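Local coordinates for protein glypican-1 (Homo sapiens, PDB 4YWT) that carries heparan sulfate chains at the cell surface and, through them, binds alpha-4(V) collagen and participates in Schwann cell myelination, at residues A[147-158]-A[212-223]; A[271-279]-A[395-405]. The protein carries 3 engineered substitutions. All coordinates share one frame; numbering follows the deposited sequence. Where two conformers were deposited one is given.

Contact 1: residues A[147-158]-A[212-223]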
loop_
_atom_site.group_PDB
_atom_site.type_symbol
_atom_site.label_atom_id
_atom_site.label_comp_id
_atom_site.label_asym_id
_atom_site.label_seq_id
_atom_site.Cartn_x
_atom_site.Cartn_y
_atom_site.Cartn_z
ATOM N N LEU A 147 0.961 3.864 -25.855
ATOM C CA LEU A 147 0.165 3.322 -24.758
ATOM C C LEU A 147 1.051 2.977 -23.568
ATOM O O LEU A 147 0.685 3.200 -22.413
ATOM C CB LEU A 147 -0.602 2.078 -25.209
ATOM C CG LEU A 147 -1.852 2.263 -26.071
ATOM C CD1 LEU A 147 -2.399 0.911 -26.493
ATOM C CD2 LEU A 147 -2.903 3.038 -25.304
ATOM N N ARG A 148 2.225 2.433 -23.870
ATOM C CA ARG A 148 3.184 2.016 -22.856
ATOM C C ARG A 148 3.706 3.222 -22.074
ATOM O O ARG A 148 3.697 3.230 -20.836
ATOM C CB ARG A 148 4.330 1.251 -23.521
ATOM C CG ARG A 148 5.153 0.384 -22.594
ATOM C CD ARG A 148 5.955 -0.630 -23.398
ATOM N NE ARG A 148 5.095 -1.651 -23.992
ATOM C CZ ARG A 148 5.151 -2.036 -25.263
ATOM N NH1 ARG A 148 6.027 -1.479 -26.089
ATOM N NH2 ARG A 148 4.328 -2.975 -25.711
ATOM N N LEU A 149 4.148 4.243 -22.805
ATOM C CA LEU A 149 4.578 5.500 -22.197
ATOM C C LEU A 149 3.469 6.116 -21.353
ATOM O O LEU A 149 3.719 6.655 -20.275
ATOM C CB LEU A 149 5.017 6.495 -23.272
ATOM C CG LEU A 149 6.468 6.417 -23.745
ATOM C CD1 LEU A 149 6.659 7.247 -25.002
ATOM C CD2 LEU A 149 7.405 6.884 -22.644
ATOM N N TYR A 150 2.243 6.028 -21.859
ATOM C CA TYR A 150 1.076 6.550 -21.160
ATOM C C TYR A 150 0.839 5.819 -19.845
ATOM O O TYR A 150 0.463 6.433 -18.847
ATOM C CB TYR A 150 -0.164 6.444 -22.049
ATOM C CG TYR A 150 -1.402 7.069 -21.450
ATOM C CD1 TYR A 150 -1.488 8.440 -21.263
ATOM C CD2 TYR A 150 -2.487 6.287 -21.079
ATOM C CE1 TYR A 150 -2.618 9.015 -20.719
ATOM C CE2 TYR A 150 -3.623 6.854 -20.534
ATOM C CZ TYR A 150 -3.682 8.221 -20.357
ATOM O OH TYR A 150 -4.806 8.799 -19.816
ATOM N N TYR A 151 1.057 4.508 -19.849
ATOM C CA TYR A 151 0.916 3.719 -18.632
ATOM C C TYR A 151 2.016 4.056 -17.634
ATOM O O TYR A 151 1.760 4.162 -16.436
ATOM C CB TYR A 151 0.943 2.217 -18.933
ATOM C CG TYR A 151 1.133 1.368 -17.693
ATOM C CD1 TYR A 151 0.071 1.106 -16.837
ATOM C CD2 TYR A 151 2.378 0.839 -17.371
ATOM C CE1 TYR A 151 0.240 0.338 -15.701
ATOM C CE2 TYR A 151 2.557 0.071 -16.235
ATOM C CZ TYR A 151 1.485 -0.176 -15.404
ATOM O OH TYR A 151 1.657 -0.940 -14.273
ATOM N N ARG A 152 3.239 4.221 -18.129
ATOM C CA ARG A 152 4.377 4.463 -17.245
ATOM C C ARG A 152 4.326 5.840 -16.587
ATOM O O ARG A 152 5.106 6.129 -15.679
ATOM C CB ARG A 152 5.693 4.293 -18.007
ATOM C CG ARG A 152 6.000 2.852 -18.375
ATOM C CD ARG A 152 7.454 2.679 -18.781
ATOM N NE ARG A 152 7.729 1.326 -19.258
ATOM C CZ ARG A 152 8.096 1.032 -20.501
ATOM N NH1 ARG A 152 8.237 1.999 -21.397
ATOM N NH2 ARG A 152 8.326 -0.227 -20.848
ATOM N N GLY A 153 3.409 6.686 -17.042
ATOM C CA GLY A 153 3.183 7.963 -16.394
ATOM C C GLY A 153 3.643 9.173 -17.182
ATOM O O GLY A 153 3.372 10.306 -16.784
ATOM N N ALA A 154 4.344 8.937 -18.289
ATOM C CA ALA A 154 4.766 10.021 -19.171
ATOM C C ALA A 154 3.535 10.809 -19.592
ATOM O O ALA A 154 2.480 10.222 -19.836
ATOM C CB ALA A 154 5.503 9.478 -20.383
ATOM N N ASN A 155 3.657 12.128 -19.705
ATOM C CA ASN A 155 2.449 12.935 -19.773
ATOM C C ASN A 155 1.996 13.111 -21.209
ATOM O O ASN A 155 2.611 13.804 -22.017
ATOM C CB ASN A 155 2.672 14.298 -19.116
ATOM N N LEU A 156 0.881 12.451 -21.481
ATOM C CA LEU A 156 0.260 12.332 -22.785
ATOM C C LEU A 156 -1.180 12.006 -22.445
ATOM O O LEU A 156 -1.468 11.699 -21.287
ATOM C CB LEU A 156 0.881 11.215 -23.633
ATOM C CG LEU A 156 2.390 11.061 -23.836
ATOM C CD1 LEU A 156 2.726 9.589 -24.006
ATOM C CD2 LEU A 156 2.872 11.850 -25.040
ATOM N N HIS A 157 -2.096 12.104 -23.401
ATOM C CA HIS A 157 -3.355 11.385 -23.222
ATOM C C HIS A 157 -3.787 10.776 -24.558
ATOM O O HIS A 157 -3.373 11.232 -25.629
ATOM C CB HIS A 157 -4.431 12.295 -22.599
ATOM C CG HIS A 157 -5.808 11.695 -22.567
ATOM N ND1 HIS A 157 -6.557 11.451 -23.695
ATOM C CD2 HIS A 157 -6.525 11.199 -21.530
ATOM C CE1 HIS A 157 -7.700 10.884 -23.352
ATOM N NE2 HIS A 157 -7.704 10.719 -22.044
ATOM N N LEU A 158 -4.595 9.722 -24.469
ATOM C CA LEU A 158 -5.001 8.896 -25.601
ATOM C C LEU A 158 -5.915 9.552 -26.622
ATOM O O LEU A 158 -5.934 9.135 -27.755
ATOM C CB LEU A 158 -5.699 7.642 -25.081
ATOM C CG LEU A 158 -4.867 6.962 -24.003
ATOM C CD1 LEU A 158 -5.643 5.855 -23.329
ATOM C CD2 LEU A 158 -3.599 6.427 -24.635
ATOM N N ALA A 212 -9.822 2.598 -23.260
ATOM C CA ALA A 212 -8.408 2.805 -22.961
ATOM C C ALA A 212 -8.227 3.970 -21.995
ATOM O O ALA A 212 -7.445 3.880 -21.040
ATOM C CB ALA A 212 -7.616 3.041 -24.232
ATOM N N THR A 213 -8.958 5.056 -22.246
ATOM C CA THR A 213 -8.889 6.241 -21.397
ATOM C C THR A 213 -9.196 5.903 -19.943
ATOM O O THR A 213 -8.452 6.289 -19.043
ATOM C CB THR A 213 -9.859 7.338 -21.868
ATOM O OG1 THR A 213 -9.464 7.802 -23.166
ATOM C CG2 THR A 213 -9.850 8.507 -20.898
ATOM N N ARG A 214 -10.284 5.176 -19.715
ATOM C CA ARG A 214 -10.640 4.765 -18.359
ATOM C C ARG A 214 -9.619 3.788 -17.755
ATOM O O ARG A 214 -9.007 4.053 -16.704
ATOM C CB ARG A 214 -12.035 4.135 -18.356
ATOM C CG ARG A 214 -12.347 3.307 -17.123
ATOM C CD ARG A 214 -13.746 2.705 -17.192
ATOM N NE ARG A 214 -14.014 2.053 -18.471
ATOM C CZ ARG A 214 -13.500 0.884 -18.845
ATOM N NH1 ARG A 214 -13.809 0.374 -20.029
ATOM N NH2 ARG A 214 -12.672 0.227 -18.043
ATOM N N ALA A 215 -9.426 2.669 -18.447
ATOM C CA ALA A 215 -8.671 1.540 -17.918
ATOM C C ALA A 215 -7.192 1.834 -17.677
ATOM O O ALA A 215 -6.627 1.373 -16.684
ATOM C CB ALA A 215 -8.812 0.348 -18.851
ATOM N N PHE A 216 -6.557 2.585 -18.573
ATOM C CA PHE A 216 -5.118 2.800 -18.441
ATOM C C PHE A 216 -4.775 3.762 -17.299
ATOM O O PHE A 216 -3.819 3.529 -16.549
ATOM C CB PHE A 216 -4.525 3.292 -19.763
ATOM C CG PHE A 216 -4.188 2.179 -20.717
ATOM C CD1 PHE A 216 -2.989 1.493 -20.606
ATOM C CD2 PHE A 216 -5.077 1.804 -21.713
ATOM C CE1 PHE A 216 -2.677 0.463 -21.475
ATOM C CE2 PHE A 216 -4.771 0.776 -22.585
ATOM C CZ PHE A 216 -3.569 0.103 -22.465
ATOM N N VAL A 217 -5.562 4.824 -17.147
ATOM C CA VAL A 217 -5.343 5.739 -16.034
ATOM C C VAL A 217 -5.759 5.055 -14.731
ATOM O O VAL A 217 -5.164 5.304 -13.679
ATOM C CB VAL A 217 -6.101 7.084 -16.210
ATOM C CG1 VAL A 217 -7.605 6.897 -16.098
ATOM C CG2 VAL A 217 -5.616 8.105 -15.189
ATOM N N ALA A 218 -6.759 4.174 -14.804
ATOM C CA ALA A 218 -7.132 3.379 -13.637
ATOM C C ALA A 218 -5.950 2.534 -13.161
ATOM O O ALA A 218 -5.540 2.606 -11.996
ATOM C CB ALA A 218 -8.326 2.495 -13.952
ATOM N N ALA A 219 -5.399 1.747 -14.082
ATOM C CA ALA A 219 -4.260 0.878 -13.799
ATOM C C ALA A 219 -3.067 1.658 -13.252
ATOM O O ALA A 219 -2.484 1.297 -12.212
ATOM C CB ALA A 219 -3.860 0.124 -15.057
ATOM N N ARG A 220 -2.710 2.726 -13.961
ATOM C CA ARG A 220 -1.582 3.561 -13.567
ATOM C C ARG A 220 -1.764 4.134 -12.166
ATOM O O ARG A 220 -0.839 4.111 -11.354
ATOM C CB ARG A 220 -1.382 4.703 -14.564
ATOM C CG ARG A 220 -0.144 5.538 -14.283
ATOM C CD ARG A 220 -0.399 7.010 -14.544
ATOM N NE ARG A 220 -0.679 7.283 -15.948
ATOM C CZ ARG A 220 -1.375 8.331 -16.378
ATOM N NH1 ARG A 220 -1.867 9.201 -15.508
ATOM N NH2 ARG A 220 -1.582 8.505 -17.675
ATOM N N SER A 221 -2.959 4.648 -11.886
ATOM C CA SER A 221 -3.241 5.248 -10.589
ATOM C C SER A 221 -3.199 4.205 -9.476
ATOM O O SER A 221 -2.737 4.485 -8.368
ATOM C CB SER A 221 -4.600 5.948 -10.608
ATOM O OG SER A 221 -4.622 6.974 -11.585
ATOM N N PHE A 222 -3.682 3.004 -9.774
ATOM C CA PHE A 222 -3.651 1.923 -8.793
ATOM C C PHE A 222 -2.208 1.557 -8.440
ATOM O O PHE A 222 -1.828 1.516 -7.256
ATOM C CB PHE A 222 -4.402 0.698 -9.321
ATOM C CG PHE A 222 -4.445 -0.452 -8.354
ATOM C CD1 PHE A 222 -5.347 -0.456 -7.301
ATOM C CD2 PHE A 222 -3.594 -1.533 -8.504
ATOM C CE1 PHE A 222 -5.390 -1.511 -6.412
ATOM C CE2 PHE A 222 -3.635 -2.595 -7.619
ATOM C CZ PHE A 222 -4.533 -2.583 -6.571
ATOM N N VAL A 223 -1.403 1.305 -9.472
ATOM C CA VAL A 223 0.007 0.967 -9.268
ATOM C C VAL A 223 0.744 2.073 -8.496
ATOM O O VAL A 223 1.484 1.800 -7.534
ATOM C CB VAL A 223 0.706 0.702 -10.619
ATOM C CG1 VAL A 223 2.219 0.794 -10.484
ATOM C CG2 VAL A 223 0.289 -0.657 -11.168
#
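Ala212 opens the contact by taking Leu158 against its methyl, CD1 of Leu158 standing 3.6 Å from CB of Ala212. One residue on, Thr213 meets the imidazole of His157 at its edge, the methyl CG2 of Thr213 lying 3.3 Å from NE2 of His157. Their hydrogen bonds go elsewhere: OG1 of Thr213 bonds back to Arg209 O, and ND1 of His157 caps the N of Glu159 at the start of helix 158-177, though His157 itself is poorly ordered.

A turn later comes Phe216, a knob among Leu147, Tyr150, Tyr151 and Leu158. Over one face of the Phe216 ring sits the CD2 methyl of Leu147, a CH-pi contact 4.3 Å from the ring centroid, while CB of Tyr151 lies at the ring edge. The CB of Phe216 in turn touches the edge of the Tyr150 ring. Ala219 supplies a methyl at the edge of the Tyr151 ring, which is itself a knob among Phe216, Ala219, Arg220 and Val223.

Arg220 does the polar work. CG is anti to the backbone N (chi1 -175°) and the chain bends at chi2 and chi3, folding the guanidinium back against the end of helix 137-152. NE (3.2 Å) and NH2 (3.1 Å) of Arg220 both grip Tyr150 O side-on. NH2 also hangs over the Tyr150 ring, whose plane stands 78° from the guanidinium, in a cation-pi contact; Leu158 CG lies over the opposite face, toward the rim. Finally CG2 of Val223 comes within 3.4 Å of OH of Tyr151, a hydroxyl that hydrogen-bonds Asp107 of helix 70-129.

A single arginine thus occupies both the last-turn carbonyl and the ring of one tyrosine, and its positive charge would probably be favourable beside the partial negative charge of this C-terminal helix end.

Contact 2: residues A[271-279]-A[395-405]; sequences CRNVLKGCL and LPGTLCSEKMA
The disulfide between Cys271 and Cys400 staples two helices of the predominantly helical glypican fold, 268-278 and 391-404, whose short segments cross at 133° with axes 8.7 Å apart. With SG anti to its backbone N (chi1 -180°), Cys271 reaches straight across, and the bridge has a chi3 of -97°.

Next to the bridge the packing is close. Leu275 is a knob among Pro396, Leu399, Cys400 and Met404: its CD1 methyl lies 3.5 Å from SG of Cys400 and 3.7 Å from CB of Leu399, and its CB rests 3.6 Å from CB of Pro396. That last pair brings the backbones nearest, close to the kink where the N atoms of Pro396 and Gly397 make no bond to the preceding turn. Leu279, the first residue out of its helix, continues the apolar seam by setting CD1 against both Leu395 and Leu399, its side chain crossing that of Leu395 at about a right angle. Behind this seam helix 70-129 touches Leu395, Leu399 and Met404, while helix 243-253 backs Cys271.

At the disulfide end the fit is already slacker: where a wider pi-type turn brings Ala405 N onto Cys400 O, CB of exposed Ala405 brushes CB of Cys271. The margin with Lys276 and Arg272 is looser, more open to solvent. Lys276 lays CG against CG of Pro396, then runs on extended to give NZ to Met428 O. Arg272 turns the edge of its guanidinium to CB of Cys400 and passes Gly397 obliquely, with NE of Arg272 4.0 Å from CA of Gly397.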
loop_
_atom_site.group_PDB
_atom_site.type_symbol
_atom_site.label_atom_id
_atom_site.label_comp_id
_atom_site.label_asym_id
_atom_site.label_seq_id
_atom_site.Cartn_x
_atom_site.Cartn_y
_atom_site.Cartn_z
ATOM N N CYS A 271 -0.903 -2.350 28.694
ATOM C CA CYS A 271 -0.042 -2.456 27.522
ATOM C C CYS A 271 -0.565 -1.611 26.363
ATOM O O CYS A 271 0.204 -0.942 25.667
ATOM C CB CYS A 271 0.079 -3.922 27.096
ATOM S SG CYS A 271 1.119 -4.227 25.651
ATOM N N ARG A 272 -1.880 -1.639 26.172
ATOM C CA ARG A 272 -2.505 -0.927 25.069
ATOM C C ARG A 272 -2.450 0.583 25.254
ATOM O O ARG A 272 -2.249 1.314 24.291
ATOM C CB ARG A 272 -3.952 -1.383 24.892
ATOM C CG ARG A 272 -4.131 -2.356 23.741
ATOM C CD ARG A 272 -5.322 -3.265 23.960
ATOM N NE ARG A 272 -4.956 -4.669 23.798
ATOM C CZ ARG A 272 -5.750 -5.688 24.109
ATOM N NH1 ARG A 272 -5.333 -6.933 23.927
ATOM N NH2 ARG A 272 -6.959 -5.462 24.602
ATOM N N ASN A 273 -2.626 1.054 26.484
ATOM C CA ASN A 273 -2.486 2.481 26.748
ATOM C C ASN A 273 -1.045 2.926 26.547
ATOM O O ASN A 273 -0.787 3.991 25.972
ATOM C CB ASN A 273 -2.960 2.827 28.158
ATOM C CG ASN A 273 -4.408 3.266 28.188
ATOM O OD1 ASN A 273 -5.104 3.207 27.175
ATOM N ND2 ASN A 273 -4.869 3.717 29.347
ATOM N N VAL A 274 -0.109 2.098 27.002
ATOM C CA VAL A 274 1.307 2.395 26.810
ATOM C C VAL A 274 1.654 2.520 25.327
ATOM O O VAL A 274 2.226 3.525 24.903
ATOM C CB VAL A 274 2.208 1.322 27.445
ATOM C CG1 VAL A 274 3.662 1.561 27.066
ATOM C CG2 VAL A 274 2.040 1.315 28.957
ATOM N N LEU A 275 1.297 1.511 24.539
ATOM C CA LEU A 275 1.641 1.519 23.120
ATOM C C LEU A 275 0.877 2.590 22.343
ATOM O O LEU A 275 1.403 3.156 21.387
ATOM C CB LEU A 275 1.401 0.143 22.494
ATOM C CG LEU A 275 2.336 -0.963 22.990
ATOM C CD1 LEU A 275 2.240 -2.193 22.103
ATOM C CD2 LEU A 275 3.772 -0.464 23.064
ATOM N N LYS A 276 -0.357 2.872 22.753
ATOM C CA LYS A 276 -1.115 3.968 22.155
ATOM C C LYS A 276 -0.429 5.294 22.442
ATOM O O LYS A 276 -0.473 6.213 21.626
ATOM C CB LYS A 276 -2.555 3.998 22.669
ATOM C CG LYS A 276 -3.501 3.083 21.909
ATOM C CD LYS A 276 -4.920 3.182 22.442
ATOM C CE LYS A 276 -5.862 2.279 21.665
ATOM N NZ LYS A 276 -7.283 2.708 21.789
ATOM N N GLY A 277 0.204 5.388 23.608
ATOM C CA GLY A 277 1.005 6.553 23.931
ATOM C C GLY A 277 2.242 6.629 23.053
ATOM O O GLY A 277 2.579 7.688 22.524
ATOM N N CYS A 278 2.912 5.493 22.888
ATOM C CA CYS A 278 4.149 5.428 22.117
ATOM C C CYS A 278 3.926 5.605 20.618
ATOM O O CYS A 278 4.755 6.194 19.926
ATOM C CB CYS A 278 4.859 4.095 22.365
ATOM S SG CYS A 278 5.407 3.835 24.065
ATOM N N LEU A 279 2.807 5.092 20.120
ATOM C CA LEU A 279 2.578 5.032 18.680
ATOM C C LEU A 279 1.452 5.955 18.222
ATOM O O LEU A 279 0.713 5.631 17.294
ATOM C CB LEU A 279 2.275 3.593 18.264
ATOM C CG LEU A 279 3.272 2.541 18.757
ATOM C CD1 LEU A 279 2.868 1.154 18.280
ATOM C CD2 LEU A 279 4.686 2.882 18.308
ATOM N N LEU A 395 -1.905 -1.494 15.521
ATOM C CA LEU A 395 -0.555 -1.753 16.039
ATOM C C LEU A 395 -0.488 -2.095 17.542
ATOM O O LEU A 395 0.090 -3.123 17.905
ATOM C CB LEU A 395 0.363 -0.559 15.750
ATOM C CG LEU A 395 1.003 -0.483 14.365
ATOM C CD1 LEU A 395 1.970 0.688 14.296
ATOM C CD2 LEU A 395 1.710 -1.786 14.039
ATOM N N PRO A 396 -1.075 -1.252 18.422
ATOM C CA PRO A 396 -0.934 -1.574 19.848
ATOM C C PRO A 396 -1.618 -2.883 20.232
ATOM O O PRO A 396 -1.049 -3.674 20.982
ATOM C CB PRO A 396 -1.614 -0.389 20.550
ATOM C CG PRO A 396 -1.674 0.693 19.525
ATOM C CD PRO A 396 -1.856 -0.018 18.228
ATOM N N GLY A 397 -2.823 -3.100 19.714
ATOM C CA GLY A 397 -3.581 -4.302 20.009
ATOM C C GLY A 397 -2.862 -5.575 19.608
ATOM O O GLY A 397 -2.796 -6.528 20.383
ATOM N N THR A 398 -2.312 -5.590 18.398
ATOM C CA THR A 398 -1.627 -6.774 17.891
ATOM C C THR A 398 -0.271 -6.973 18.559
ATOM O O THR A 398 0.101 -8.100 18.892
ATOM C CB THR A 398 -1.431 -6.705 16.363
ATOM O OG1 THR A 398 -0.508 -5.658 16.041
ATOM C CG2 THR A 398 -2.759 -6.452 15.664
ATOM N N LEU A 399 0.466 -5.883 18.757
ATOM C CA LEU A 399 1.770 -5.971 19.410
ATOM C C LEU A 399 1.636 -6.447 20.852
ATOM O O LEU A 399 2.487 -7.184 21.350
ATOM C CB LEU A 399 2.493 -4.624 19.367
ATOM C CG LEU A 399 3.197 -4.292 18.052
ATOM C CD1 LEU A 399 3.896 -2.944 18.136
ATOM C CD2 LEU A 399 4.181 -5.391 17.687
ATOM N N CYS A 400 0.567 -6.025 21.518
ATOM C CA CYS A 400 0.295 -6.465 22.881
ATOM C C CYS A 400 -0.180 -7.912 22.905
ATOM O O CYS A 400 0.271 -8.709 23.729
ATOM C CB CYS A 400 -0.751 -5.565 23.541
ATOM S SG CYS A 400 -0.127 -3.958 24.068
ATOM N N SER A 401 -1.092 -8.241 21.996
ATOM C CA SER A 401 -1.674 -9.577 21.941
ATOM C C SER A 401 -0.635 -10.647 21.627
ATOM O O SER A 401 -0.694 -11.755 22.164
ATOM C CB SER A 401 -2.795 -9.626 20.899
ATOM O OG SER A 401 -3.288 -10.945 20.740
ATOM N N GLU A 402 0.317 -10.312 20.764
ATOM C CA GLU A 402 1.285 -11.297 20.291
ATOM C C GLU A 402 2.462 -11.508 21.241
ATOM O O GLU A 402 2.868 -12.644 21.488
ATOM C CB GLU A 402 1.810 -10.894 18.911
ATOM C CG GLU A 402 0.835 -11.166 17.776
ATOM C CD GLU A 402 1.384 -10.758 16.421
ATOM O OE1 GLU A 402 2.387 -10.014 16.382
ATOM O OE2 GLU A 402 0.814 -11.186 15.394
ATOM N N LYS A 403 3.008 -10.422 21.780
ATOM C CA LYS A 403 4.282 -10.506 22.488
ATOM C C LYS A 403 4.194 -10.244 23.990
ATOM O O LYS A 403 4.379 -11.151 24.803
ATOM C CB LYS A 403 5.280 -9.526 21.867
ATOM C CG LYS A 403 5.245 -9.486 20.347
ATOM C CD LYS A 403 6.644 -9.506 19.755
ATOM C CE LYS A 403 6.596 -9.428 18.237
ATOM N NZ LYS A 403 5.257 -9.797 17.699
ATOM N N MET A 404 3.918 -8.995 24.348
ATOM C CA MET A 404 4.118 -8.511 25.712
ATOM C C MET A 404 3.033 -8.913 26.711
ATOM O O MET A 404 3.337 -9.287 27.844
ATOM C CB MET A 404 4.254 -6.991 25.676
ATOM C CG MET A 404 5.235 -6.531 24.612
ATOM S SD MET A 404 5.061 -4.811 24.117
ATOM C CE MET A 404 6.268 -4.749 22.798
ATOM N N ALA A 405 1.773 -8.835 26.296
ATOM C CA ALA A 405 0.664 -9.146 27.194
ATOM C C ALA A 405 0.270 -10.616 27.104
ATOM O O ALA A 405 -0.182 -11.206 28.085
ATOM C CB ALA A 405 -0.532 -8.258 26.889
#

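The two contacts lie to either side of the middle of the chain, 42 Å apart between centres and about 22 Å between nearest atoms, so neither touches the other. Contact 1, joining helices 137-152 and 204-236, is complete in the sequence before either helix of contact 2, 268-278 or 391-404, starts. What they have in common is helix 70-129, which packs against Tyr151, Ala219 and Val223 at contact 1 and against Leu395, Leu399 and Met404 at contact 2. One long helix therefore runs past both sites of this elongated core protein, with noncovalent contacts alone joining the segments at the first and a disulfide added to the packing at the second.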